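Local coordinates for protein ORF34P2 (Lactococcus phage p2, PDB 2WKD) that binds single-stranded DNA with nanomolar affinity and without sequence specificity, as a phage-encoded single-stranded DNA binding protein, at residues D24-L32 against A44-Q55; D58-Q67 against N78-I89. The protein carries 2 engineered substitutions. All blocks are in the same frame, centred on the assembly; numbering follows the deposited sequence.

Interaction 1: D24-L32 against A44-Q55. Engineered in segment 44-55: Met50 (natural residue Leu).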
loop_
_atom_site.group_PDB
_atom_site.type_symbol
_atom_site.label_atom_id
_atom_site.label_comp_id
_atom_site.label_asym_id
_atom_site.label_seq_id
_atom_site.Cartn_x
_atom_site.Cartn_y
_atom_site.Cartn_z
ATOM N N ASP A 24 -22.621 0.578 -16.353
ATOM C CA ASP A 24 -22.060 1.721 -15.614
ATOM C C ASP A 24 -21.224 1.255 -14.415
ATOM O O ASP A 24 -21.706 0.471 -13.593
ATOM C CB ASP A 24 -23.183 2.619 -15.061
ATOM C CG ASP A 24 -23.880 3.437 -16.141
ATOM O OD1 ASP A 24 -23.567 3.285 -17.348
ATOM O OD2 ASP A 24 -24.756 4.237 -15.767
ATOM N N LYS A 25 -19.996 1.755 -14.311
ATOM C CA LYS A 25 -19.203 1.561 -13.102
ATOM C C LYS A 25 -18.577 2.855 -12.684
ATOM O O LYS A 25 -18.111 3.632 -13.535
ATOM C CB LYS A 25 -18.087 0.529 -13.297
ATOM C CG LYS A 25 -18.555 -0.880 -13.629
ATOM C CD LYS A 25 -19.414 -1.462 -12.519
ATOM C CE LYS A 25 -19.701 -2.934 -12.766
ATOM N NZ LYS A 25 -20.431 -3.514 -11.606
ATOM N N LYS A 26 -18.569 3.077 -11.372
ATOM C CA LYS A 26 -17.745 4.101 -10.771
ATOM C C LYS A 26 -16.308 3.608 -10.708
ATOM O O LYS A 26 -16.051 2.435 -10.377
ATOM C CB LYS A 26 -18.242 4.454 -9.368
ATOM C CG LYS A 26 -19.492 5.314 -9.322
ATOM C CD LYS A 26 -19.754 5.765 -7.889
ATOM C CE LYS A 26 -21.062 6.546 -7.790
ATOM N NZ LYS A 26 -22.266 5.757 -8.192
ATOM N N ILE A 27 -15.373 4.485 -11.052
ATOM C CA ILE A 27 -13.945 4.209 -10.869
ATOM C C ILE A 27 -13.355 5.321 -10.006
ATOM O O ILE A 27 -13.488 6.507 -10.341
ATOM C CB ILE A 27 -13.164 4.152 -12.203
ATOM C CG1 ILE A 27 -13.716 3.058 -13.116
ATOM C CG2 ILE A 27 -11.667 3.928 -11.942
ATOM C CD1 ILE A 27 -13.046 3.014 -14.494
ATOM N N ILE A 28 -12.722 4.928 -8.898
ATOM C CA ILE A 28 -12.067 5.876 -8.000
ATOM C C ILE A 28 -10.556 5.863 -8.239
ATOM O O ILE A 28 -9.982 4.827 -8.591
ATOM C CB ILE A 28 -12.409 5.589 -6.503
ATOM C CG1 ILE A 28 -12.150 6.834 -5.640
ATOM C CG2 ILE A 28 -11.656 4.344 -5.988
ATOM C CD1 ILE A 28 -12.599 6.714 -4.189
ATOM N N SER A 29 -9.929 7.020 -8.063
ATOM C CA SER A 29 -8.484 7.168 -8.203
ATOM C C SER A 29 -7.951 7.693 -6.876
ATOM O O SER A 29 -8.335 8.775 -6.433
ATOM C CB SER A 29 -8.152 8.124 -9.360
ATOM O OG SER A 29 -6.741 8.290 -9.510
ATOM N N VAL A 30 -7.107 6.896 -6.225
ATOM C CA VAL A 30 -6.600 7.214 -4.871
ATOM C C VAL A 30 -5.062 7.223 -4.794
ATOM O O VAL A 30 -4.405 6.459 -5.512
ATOM C CB VAL A 30 -7.182 6.245 -3.789
ATOM C CG1 VAL A 30 -8.713 6.423 -3.667
ATOM C CG2 VAL A 30 -6.825 4.775 -4.086
ATOM N N PRO A 31 -4.482 8.084 -3.924
ATOM C CA PRO A 31 -3.008 8.166 -3.795
ATOM C C PRO A 31 -2.457 6.921 -3.091
ATOM O O PRO A 31 -3.015 6.480 -2.080
ATOM C CB PRO A 31 -2.796 9.412 -2.923
ATOM C CG PRO A 31 -4.023 9.510 -2.085
ATOM C CD PRO A 31 -5.167 8.986 -2.970
ATOM N N LEU A 32 -1.395 6.357 -3.650
ATOM C CA LEU A 32 -0.747 5.169 -3.104
ATOM C C LEU A 32 0.273 5.446 -2.004
ATOM O O LEU A 32 0.744 4.515 -1.352
ATOM C CB LEU A 32 -0.092 4.361 -4.220
ATOM C CG LEU A 32 -1.063 3.991 -5.332
ATOM C CD1 LEU A 32 -0.298 3.231 -6.395
ATOM C CD2 LEU A 32 -2.274 3.172 -4.815
ATOM N N ALA A 44 1.927 8.805 -6.855
ATOM C CA ALA A 44 1.264 7.864 -7.748
ATOM C C ALA A 44 -0.177 7.575 -7.277
ATOM O O ALA A 44 -0.455 7.566 -6.070
ATOM C CB ALA A 44 2.065 6.593 -7.852
ATOM N N TYR A 45 -1.078 7.358 -8.237
ATOM C CA TYR A 45 -2.494 7.110 -7.972
ATOM C C TYR A 45 -2.923 5.765 -8.503
ATOM O O TYR A 45 -2.512 5.366 -9.586
ATOM C CB TYR A 45 -3.375 8.215 -8.568
ATOM C CG TYR A 45 -3.377 9.445 -7.709
ATOM C CD1 TYR A 45 -2.284 10.309 -7.706
ATOM C CD2 TYR A 45 -4.452 9.727 -6.869
ATOM C CE1 TYR A 45 -2.265 11.426 -6.894
ATOM C CE2 TYR A 45 -4.448 10.840 -6.052
ATOM C CZ TYR A 45 -3.345 11.688 -6.074
ATOM O OH TYR A 45 -3.326 12.798 -5.274
ATOM N N GLY A 46 -3.719 5.054 -7.712
ATOM C CA GLY A 46 -4.277 3.786 -8.147
ATOM C C GLY A 46 -5.773 3.896 -8.378
ATOM O O GLY A 46 -6.464 4.660 -7.700
ATOM N N SER A 47 -6.268 3.119 -9.334
ATOM C CA SER A 47 -7.692 3.104 -9.656
ATOM C C SER A 47 -8.349 1.785 -9.278
ATOM O O SER A 47 -7.726 0.724 -9.358
ATOM C CB SER A 47 -7.891 3.372 -11.146
ATOM O OG SER A 47 -7.143 4.511 -11.526
ATOM N N ALA A 48 -9.614 1.863 -8.875
ATOM C CA ALA A 48 -10.407 0.677 -8.532
ATOM C C ALA A 48 -11.878 0.872 -8.909
ATOM O O ALA A 48 -12.421 1.973 -8.765
ATOM C CB ALA A 48 -10.291 0.378 -7.047
ATOM N N PHE A 49 -12.513 -0.204 -9.372
ATOM C CA PHE A 49 -13.946 -0.201 -9.638
ATOM C C PHE A 49 -14.715 -0.313 -8.331
ATOM O O PHE A 49 -14.331 -1.083 -7.445
ATOM C CB PHE A 49 -14.324 -1.351 -10.578
ATOM C CG PHE A 49 -13.882 -1.143 -12.011
ATOM C CD1 PHE A 49 -14.694 -0.454 -12.912
ATOM C CD2 PHE A 49 -12.665 -1.640 -12.460
ATOM C CE1 PHE A 49 -14.295 -0.269 -14.240
ATOM C CE2 PHE A 49 -12.260 -1.452 -13.793
ATOM C CZ PHE A 49 -13.077 -0.766 -14.678
HETATM N N MSE A 50 -15.782 0.468 -8.206
HETATM C CA MSE A 50 -16.632 0.477 -7.019
HETATM C C MSE A 50 -17.795 -0.482 -7.235
HETATM O O MSE A 50 -18.305 -0.589 -8.356
HETATM C CB MSE A 50 -17.223 1.877 -6.770
HETATM C CG MSE A 50 -16.214 2.989 -6.625
HETATM SE SE MSE A 50 -15.367 2.979 -4.851
HETATM C CE MSE A 50 -15.444 4.863 -4.549
ATOM N N PRO A 51 -18.233 -1.171 -6.160
ATOM C CA PRO A 51 -19.477 -1.951 -6.208
ATOM C C PRO A 51 -20.681 -1.042 -6.498
ATOM O O PRO A 51 -20.628 0.158 -6.220
ATOM C CB PRO A 51 -19.602 -2.559 -4.800
ATOM C CG PRO A 51 -18.485 -2.012 -3.977
ATOM C CD PRO A 51 -17.495 -1.328 -4.890
ATOM N N ASP A 52 -21.758 -1.617 -7.028
ATOM C CA ASP A 52 -22.915 -0.832 -7.484
ATOM C C ASP A 52 -23.574 -0.007 -6.379
ATOM O O ASP A 52 -24.110 1.048 -6.656
ATOM C CB ASP A 52 -23.969 -1.723 -8.149
ATOM C CG ASP A 52 -23.501 -2.320 -9.478
ATOM O OD1 ASP A 52 -22.471 -1.876 -10.040
ATOM O OD2 ASP A 52 -24.187 -3.251 -9.968
ATOM N N PHE A 53 -23.529 -0.476 -5.133
ATOM C CA PHE A 53 -24.241 0.221 -4.047
ATOM C C PHE A 53 -23.568 1.532 -3.593
ATOM O O PHE A 53 -24.217 2.384 -2.974
ATOM C CB PHE A 53 -24.436 -0.712 -2.851
ATOM C CG PHE A 53 -23.210 -0.861 -2.001
ATOM C CD1 PHE A 53 -23.019 -0.038 -0.895
ATOM C CD2 PHE A 53 -22.244 -1.819 -2.305
ATOM C CE1 PHE A 53 -21.886 -0.173 -0.111
ATOM C CE2 PHE A 53 -21.114 -1.961 -1.523
ATOM C CZ PHE A 53 -20.931 -1.138 -0.431
ATOM N N ILE A 54 -22.277 1.686 -3.891
ATOM C CA ILE A 54 -21.538 2.890 -3.537
ATOM C C ILE A 54 -22.128 4.107 -4.227
ATOM O O ILE A 54 -22.451 4.047 -5.402
ATOM C CB ILE A 54 -20.013 2.734 -3.847
ATOM C CG1 ILE A 54 -19.381 1.697 -2.902
ATOM C CG2 ILE A 54 -19.278 4.061 -3.722
ATOM C CD1 ILE A 54 -19.485 2.052 -1.418
ATOM N N GLN A 55 -22.264 5.200 -3.477
ATOM C CA GLN A 55 -22.807 6.464 -3.978
ATOM C C GLN A 55 -21.817 7.619 -3.824
ATOM O O GLN A 55 -20.963 7.599 -2.945
ATOM C CB GLN A 55 -24.114 6.792 -3.254
ATOM C CG GLN A 55 -25.269 5.897 -3.704
ATOM C CD GLN A 55 -26.617 6.510 -3.436
ATOM O OE1 GLN A 55 -27.117 6.470 -2.307
ATOM N NE2 GLN A 55 -27.229 7.083 -4.479
HETATM O O HOH W 1 -22.109 0.480 -10.915
HETATM O O HOH W 2 -18.084 -3.061 -9.692
HETATM O O HOH W 3 -20.017 1.350 -9.429
HETATM O O HOH W 4 -21.785 2.681 -7.796
#
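Met50 O lies within bonding distance of two waters, each held in turn by a lysine of the facing strand: one accepts from Lys25 NZ and donates to Met50 O, the other accepts from the backbone N of Lys26 and probably bridges to the same oxygen. Lys25 also reaches Asp52 directly, in a salt bridge of 3.0 Å from NZ to OD1, met on the syn side of the carboxylate and 29° out of its plane. A bend at chi2 (-61°) swings the long lysine chain round to that acid, while Lys25 CB rests near the plane of the Phe49 ring, at the edge, 3.6 Å from CD1. Lys26 lays its CB against CG of Met50, an engineered selenomethionine, and its NZ gives Ile54 O a weak bond of 3.3 Å; a water within bonding distance of both atoms probably bridges them.

Strands 25-31 and 45-49 run antiparallel as neighbours in the beta sheet of this OB-clan domain, and from Met50 to Leu32 backbone bonds hold them in register; the shortest, Gly46 N to Val30 O, measures 2.7 Å. On the face carrying Ile28 and Ala48, large apolar groups pack closely: the selenomethionine methyl CE meets Ile28 CD1 at 3.4 Å, tighter than usual. Gly46 has no side chain, and Leu32 CD2 lies over its bare backbone, 3.7 Å from Gly46 N.

The face bearing Phe49 and Tyr45 is more exposed. Ile27 runs alongside Phe49, its CD1 3.5 Å from CE1. Farther on, Pro31 covers one face of the Tyr45 ring in a CH-pi contact, CB lying 4.2 Å from the ring centroid. Pro31 O also accepts a hydrogen bond from Thr2 of the second subunit.

Interaction 2: D58-Q67 against N78-I89; sequences DTVTVSGRVQ and NFVFPTVEKVFI
Val62 and Val66 of strand 59-68 clasp the ring of Phe79 between them, within the antiparallel beta hairpin that this strand makes with strand 77-87 in the OB-type domain. Both contacts are CH-pi. Val62 CG1 stands over the middle of one face, 3.8 Å from the centroid and only 10° off the normal; Val66 CG1 covers the opposite face, offset toward the rim, at 4.0 Å from the centroid. The Val62 methyl gets there because CG1 is anti to the backbone N (chi1 -177°), and its other methyl, CG2, lies beside Val84 CG2. Beta-branched valines suit this inward face, presenting two methyls close to the backbone.

Backbone bonds come in two sets, separated by corners at Gly64 and at Val80-Phe81. Thr61 pairs with Glu85 and Ser63 with Thr83 through reciprocal N-H to O bonds; beyond the corners Gln67 and Asn78 do the same. Gly64, with no side chain, lets the chain turn closely past Pro82 and Val80 in a fully extended conformation that glycine adopts readily. Val80 N bonds to Arg65 O at 2.8 Å but from 40° above the carbonyl plane, while a water joins Arg65 N to Val80 O.

The other face is mixed: beside Val80 and Val87, Thr61 and Ser63 bond through their hydroxyls to Thr7 and Thr5 of the adjoining strand 2-9, and Arg65 makes a salt bridge to Glu34 of the second subunit. At the end of the hairpin Asp58 OD2, also bonded by Gln55 N, forms a long salt bridge of 3.9 Å to Lys86 NZ. Two waters bridge the gap: one donates to OD2 and the other to OD1 of Asp58, and both accept from Lys86 NZ, the second at 2.7 Å.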
loop_
_atom_site.group_PDB
_atom_site.type_symbol
_atom_site.label_atom_id
_atom_site.label_comp_id
_atom_site.label_asym_id
_atom_site.label_seq_id
_atom_site.Cartn_x
_atom_site.Cartn_y
_atom_site.Cartn_z
ATOM N N ASP A 58 -20.039 8.860 -0.433
ATOM C CA ASP A 58 -19.687 7.791 0.503
ATOM C C ASP A 58 -18.196 7.824 0.828
ATOM O O ASP A 58 -17.378 8.206 -0.018
ATOM C CB ASP A 58 -20.028 6.416 -0.090
ATOM C CG ASP A 58 -21.519 6.117 -0.094
ATOM O OD1 ASP A 58 -22.323 6.938 0.421
ATOM O OD2 ASP A 58 -21.881 5.040 -0.629
ATOM N N THR A 59 -17.851 7.413 2.047
ATOM C CA THR A 59 -16.456 7.135 2.413
ATOM C C THR A 59 -16.282 5.626 2.242
ATOM O O THR A 59 -17.167 4.840 2.655
ATOM C CB THR A 59 -16.139 7.558 3.868
ATOM O OG1 THR A 59 -16.478 8.937 4.052
ATOM C CG2 THR A 59 -14.654 7.348 4.222
ATOM N N VAL A 60 -15.177 5.231 1.597
ATOM C CA VAL A 60 -14.893 3.826 1.327
ATOM C C VAL A 60 -13.479 3.436 1.725
ATOM O O VAL A 60 -12.573 4.279 1.766
ATOM C CB VAL A 60 -15.071 3.470 -0.175
ATOM C CG1 VAL A 60 -16.541 3.594 -0.589
ATOM C CG2 VAL A 60 -14.157 4.344 -1.060
ATOM N N THR A 61 -13.306 2.151 2.009
ATOM C CA THR A 61 -11.989 1.571 2.174
ATOM C C THR A 61 -11.701 0.664 0.976
ATOM O O THR A 61 -12.411 -0.311 0.739
ATOM C CB THR A 61 -11.882 0.822 3.518
ATOM O OG1 THR A 61 -11.963 1.781 4.573
ATOM C CG2 THR A 61 -10.564 0.109 3.654
ATOM N N VAL A 62 -10.675 1.011 0.208
ATOM C CA VAL A 62 -10.215 0.164 -0.895
ATOM C C VAL A 62 -8.921 -0.566 -0.524
ATOM O O VAL A 62 -7.901 0.070 -0.208
ATOM C CB VAL A 62 -10.022 0.968 -2.173
ATOM C CG1 VAL A 62 -9.618 0.033 -3.315
ATOM C CG2 VAL A 62 -11.317 1.724 -2.517
ATOM N N SER A 63 -8.976 -1.903 -0.565
ATOM C CA SER A 63 -7.868 -2.739 -0.140
ATOM C C SER A 63 -7.572 -3.872 -1.125
ATOM O O SER A 63 -8.449 -4.659 -1.461
ATOM C CB SER A 63 -8.143 -3.317 1.249
ATOM O OG SER A 63 -6.993 -3.956 1.785
ATOM N N GLY A 64 -6.322 -3.954 -1.567
ATOM C CA GLY A 64 -5.873 -5.101 -2.345
ATOM C C GLY A 64 -4.522 -4.884 -2.976
ATOM O O GLY A 64 -3.906 -3.834 -2.799
ATOM N N ARG A 65 -4.064 -5.888 -3.718
ATOM C CA ARG A 65 -2.835 -5.782 -4.496
ATOM C C ARG A 65 -2.999 -4.654 -5.498
ATOM O O ARG A 65 -4.133 -4.320 -5.882
ATOM C CB ARG A 65 -2.548 -7.110 -5.195
ATOM C CG ARG A 65 -2.498 -8.307 -4.212
ATOM C CD ARG A 65 -2.866 -9.633 -4.861
ATOM N NE ARG A 65 -1.994 -9.934 -5.990
ATOM C CZ ARG A 65 -2.192 -10.919 -6.860
ATOM N NH1 ARG A 65 -3.245 -11.720 -6.745
ATOM N NH2 ARG A 65 -1.336 -11.101 -7.857
ATOM N N VAL A 66 -1.899 -3.997 -5.845
ATOM C CA VAL A 66 -1.901 -3.099 -6.990
ATOM C C VAL A 66 -0.826 -3.454 -8.012
ATOM O O VAL A 66 0.285 -3.873 -7.652
ATOM C CB VAL A 66 -2.038 -1.556 -6.648
ATOM C CG1 VAL A 66 -2.314 -1.308 -5.164
ATOM C CG2 VAL A 66 -0.910 -0.708 -7.201
ATOM N N GLN A 67 -1.211 -3.315 -9.282
ATOM C CA GLN A 67 -0.386 -3.631 -10.452
ATOM C C GLN A 67 0.017 -2.370 -11.209
ATOM O O GLN A 67 -0.833 -1.526 -11.486
ATOM C CB GLN A 67 -1.187 -4.504 -11.404
ATOM C CG GLN A 67 -0.716 -5.924 -11.504
ATOM C CD GLN A 67 -0.794 -6.436 -12.924
ATOM O OE1 GLN A 67 -1.256 -7.550 -13.170
ATOM N NE2 GLN A 67 -0.345 -5.620 -13.874
ATOM N N ASN A 78 -3.333 -0.094 -11.058
ATOM C CA ASN A 78 -4.685 -0.616 -10.841
ATOM C C ASN A 78 -4.755 -1.629 -9.707
ATOM O O ASN A 78 -3.878 -2.480 -9.592
ATOM C CB ASN A 78 -5.234 -1.244 -12.127
ATOM C CG ASN A 78 -5.356 -0.235 -13.271
ATOM O OD1 ASN A 78 -6.121 0.730 -13.193
ATOM N ND2 ASN A 78 -4.599 -0.462 -14.339
ATOM N N PHE A 79 -5.795 -1.534 -8.877
ATOM C CA PHE A 79 -6.049 -2.529 -7.834
ATOM C C PHE A 79 -6.446 -3.842 -8.491
ATOM O O PHE A 79 -7.121 -3.833 -9.511
ATOM C CB PHE A 79 -7.138 -2.050 -6.858
ATOM C CG PHE A 79 -6.636 -1.078 -5.815
ATOM C CD1 PHE A 79 -6.462 0.274 -6.122
ATOM C CD2 PHE A 79 -6.322 -1.521 -4.530
ATOM C CE1 PHE A 79 -5.984 1.169 -5.175
ATOM C CE2 PHE A 79 -5.840 -0.637 -3.576
ATOM C CZ PHE A 79 -5.683 0.723 -3.896
ATOM N N VAL A 80 -6.021 -4.965 -7.907
ATOM C CA VAL A 80 -6.350 -6.301 -8.419
ATOM C C VAL A 80 -7.208 -7.030 -7.390
ATOM O O VAL A 80 -6.808 -7.137 -6.228
ATOM C CB VAL A 80 -5.064 -7.145 -8.706
ATOM C CG1 VAL A 80 -5.422 -8.516 -9.281
ATOM C CG2 VAL A 80 -4.110 -6.396 -9.633
ATOM N N PHE A 81 -8.367 -7.536 -7.821
ATOM C CA PHE A 81 -9.389 -8.109 -6.924
ATOM C C PHE A 81 -9.599 -7.282 -5.628
ATOM O O PHE A 81 -9.571 -7.859 -4.535
ATOM C CB PHE A 81 -9.041 -9.559 -6.515
ATOM C CG PHE A 81 -9.011 -10.562 -7.650
ATOM C CD1 PHE A 81 -7.807 -11.188 -8.007
ATOM C CD2 PHE A 81 -10.180 -10.928 -8.322
ATOM C CE1 PHE A 81 -7.759 -12.138 -9.035
ATOM C CE2 PHE A 81 -10.145 -11.876 -9.358
ATOM C CZ PHE A 81 -8.931 -12.481 -9.712
ATOM N N PRO A 82 -9.800 -5.947 -5.728
ATOM C CA PRO A 82 -9.914 -5.190 -4.470
ATOM C C PRO A 82 -11.143 -5.556 -3.644
ATOM O O PRO A 82 -12.157 -5.983 -4.197
ATOM C CB PRO A 82 -10.032 -3.736 -4.941
ATOM C CG PRO A 82 -10.609 -3.833 -6.315
ATOM C CD PRO A 82 -9.984 -5.073 -6.903
ATOM N N THR A 83 -11.024 -5.429 -2.325
ATOM C CA THR A 83 -12.177 -5.393 -1.442
ATOM C C THR A 83 -12.519 -3.920 -1.296
ATOM O O THR A 83 -11.638 -3.081 -1.087
ATOM C CB THR A 83 -11.887 -6.034 -0.055
ATOM O OG1 THR A 83 -11.622 -7.430 -0.216
ATOM C CG2 THR A 83 -13.088 -5.914 0.859
ATOM N N VAL A 84 -13.790 -3.594 -1.467
ATOM C CA VAL A 84 -14.264 -2.231 -1.239
ATOM C C VAL A 84 -15.356 -2.287 -0.175
ATOM O O VAL A 84 -16.331 -3.024 -0.316
ATOM C CB VAL A 84 -14.761 -1.516 -2.550
ATOM C CG1 VAL A 84 -15.179 -0.061 -2.264
ATOM C CG2 VAL A 84 -13.679 -1.535 -3.642
ATOM N N GLU A 85 -15.170 -1.517 0.894
ATOM C CA GLU A 85 -16.124 -1.463 2.000
ATOM C C GLU A 85 -16.590 -0.039 2.188
ATOM O O GLU A 85 -15.786 0.894 2.141
ATOM C CB GLU A 85 -15.491 -1.971 3.305
ATOM C CG GLU A 85 -15.249 -3.479 3.333
ATOM C CD GLU A 85 -14.466 -3.948 4.554
ATOM O OE1 GLU A 85 -13.286 -3.563 4.691
ATOM O OE2 GLU A 85 -15.027 -4.717 5.366
ATOM N N LYS A 86 -17.892 0.124 2.392
ATOM C CA LYS A 86 -18.448 1.405 2.802
ATOM C C LYS A 86 -18.112 1.643 4.286
ATOM O O LYS A 86 -18.291 0.750 5.097
ATOM C CB LYS A 86 -19.970 1.414 2.606
ATOM C CG LYS A 86 -20.613 2.769 2.843
ATOM C CD LYS A 86 -22.064 2.785 2.382
ATOM C CE LYS A 86 -22.737 4.107 2.750
ATOM N NZ LYS A 86 -24.184 4.118 2.381
ATOM N N VAL A 87 -17.647 2.850 4.614
ATOM C CA VAL A 87 -17.330 3.255 5.993
ATOM C C VAL A 87 -18.424 4.167 6.534
ATOM O O VAL A 87 -18.878 5.081 5.839
ATOM C CB VAL A 87 -15.976 4.013 6.059
ATOM C CG1 VAL A 87 -15.658 4.469 7.509
ATOM C CG2 VAL A 87 -14.857 3.154 5.515
ATOM N N PHE A 88 -18.843 3.937 7.774
ATOM C CA PHE A 88 -19.919 4.738 8.374
ATOM C C PHE A 88 -19.432 5.693 9.460
ATOM O O PHE A 88 -18.580 5.332 10.270
ATOM C CB PHE A 88 -21.029 3.833 8.909
ATOM C CG PHE A 88 -21.696 3.027 7.842
ATOM C CD1 PHE A 88 -22.855 3.496 7.226
ATOM C CD2 PHE A 88 -21.150 1.807 7.426
ATOM C CE1 PHE A 88 -23.469 2.756 6.210
ATOM C CE2 PHE A 88 -21.759 1.060 6.403
ATOM C CZ PHE A 88 -22.925 1.541 5.799
ATOM N N ILE A 89 -19.993 6.903 9.460
ATOM C CA ILE A 89 -19.690 7.940 10.458
ATOM C C ILE A 89 -20.937 8.317 11.254
ATOM O O ILE A 89 -21.464 7.509 12.017
ATOM C CB ILE A 89 -19.105 9.224 9.806
ATOM C CG1 ILE A 89 -17.708 8.965 9.212
ATOM C CG2 ILE A 89 -19.053 10.360 10.820
ATOM C CD1 ILE A 89 -17.694 8.476 7.745
HETATM O O HOH W 5 -23.971 3.704 -0.598
HETATM O O HOH W 6 -24.793 6.638 1.524
HETATM O O HOH W 7 -19.912 6.393 3.618
HETATM O O HOH W 8 -11.736 -2.877 1.960
HETATM O O HOH W 9 -5.844 -7.920 -3.763
#

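Interactions 1 and 2 are antiparallel pairings in one sheet, joined where strand 45-49 borders strand 77-87: Ser47 O and Phe79 N lie 3.0 Å apart, probably hydrogen-bonded. Their inward faces share one apolar interior, in which Ala48 touches both Val62 and Phe79 and Ile54 packs on Val60. Each has a polar end with a lysine-aspartate pair, direct in interaction 1 but long and water-bridged in interaction 2. The contrast lies elsewhere: in 24-32 with 44-55 aromatic rings lie on the more exposed face, whereas in 58-67 with 78-89 the ring of Phe79 is buried and hydroxyls join the next strand. Both touch the second subunit, interaction 1 through a backbone carbonyl, interaction 2 through backbone hydrogen bonds of Val66, a salt bridge and packing.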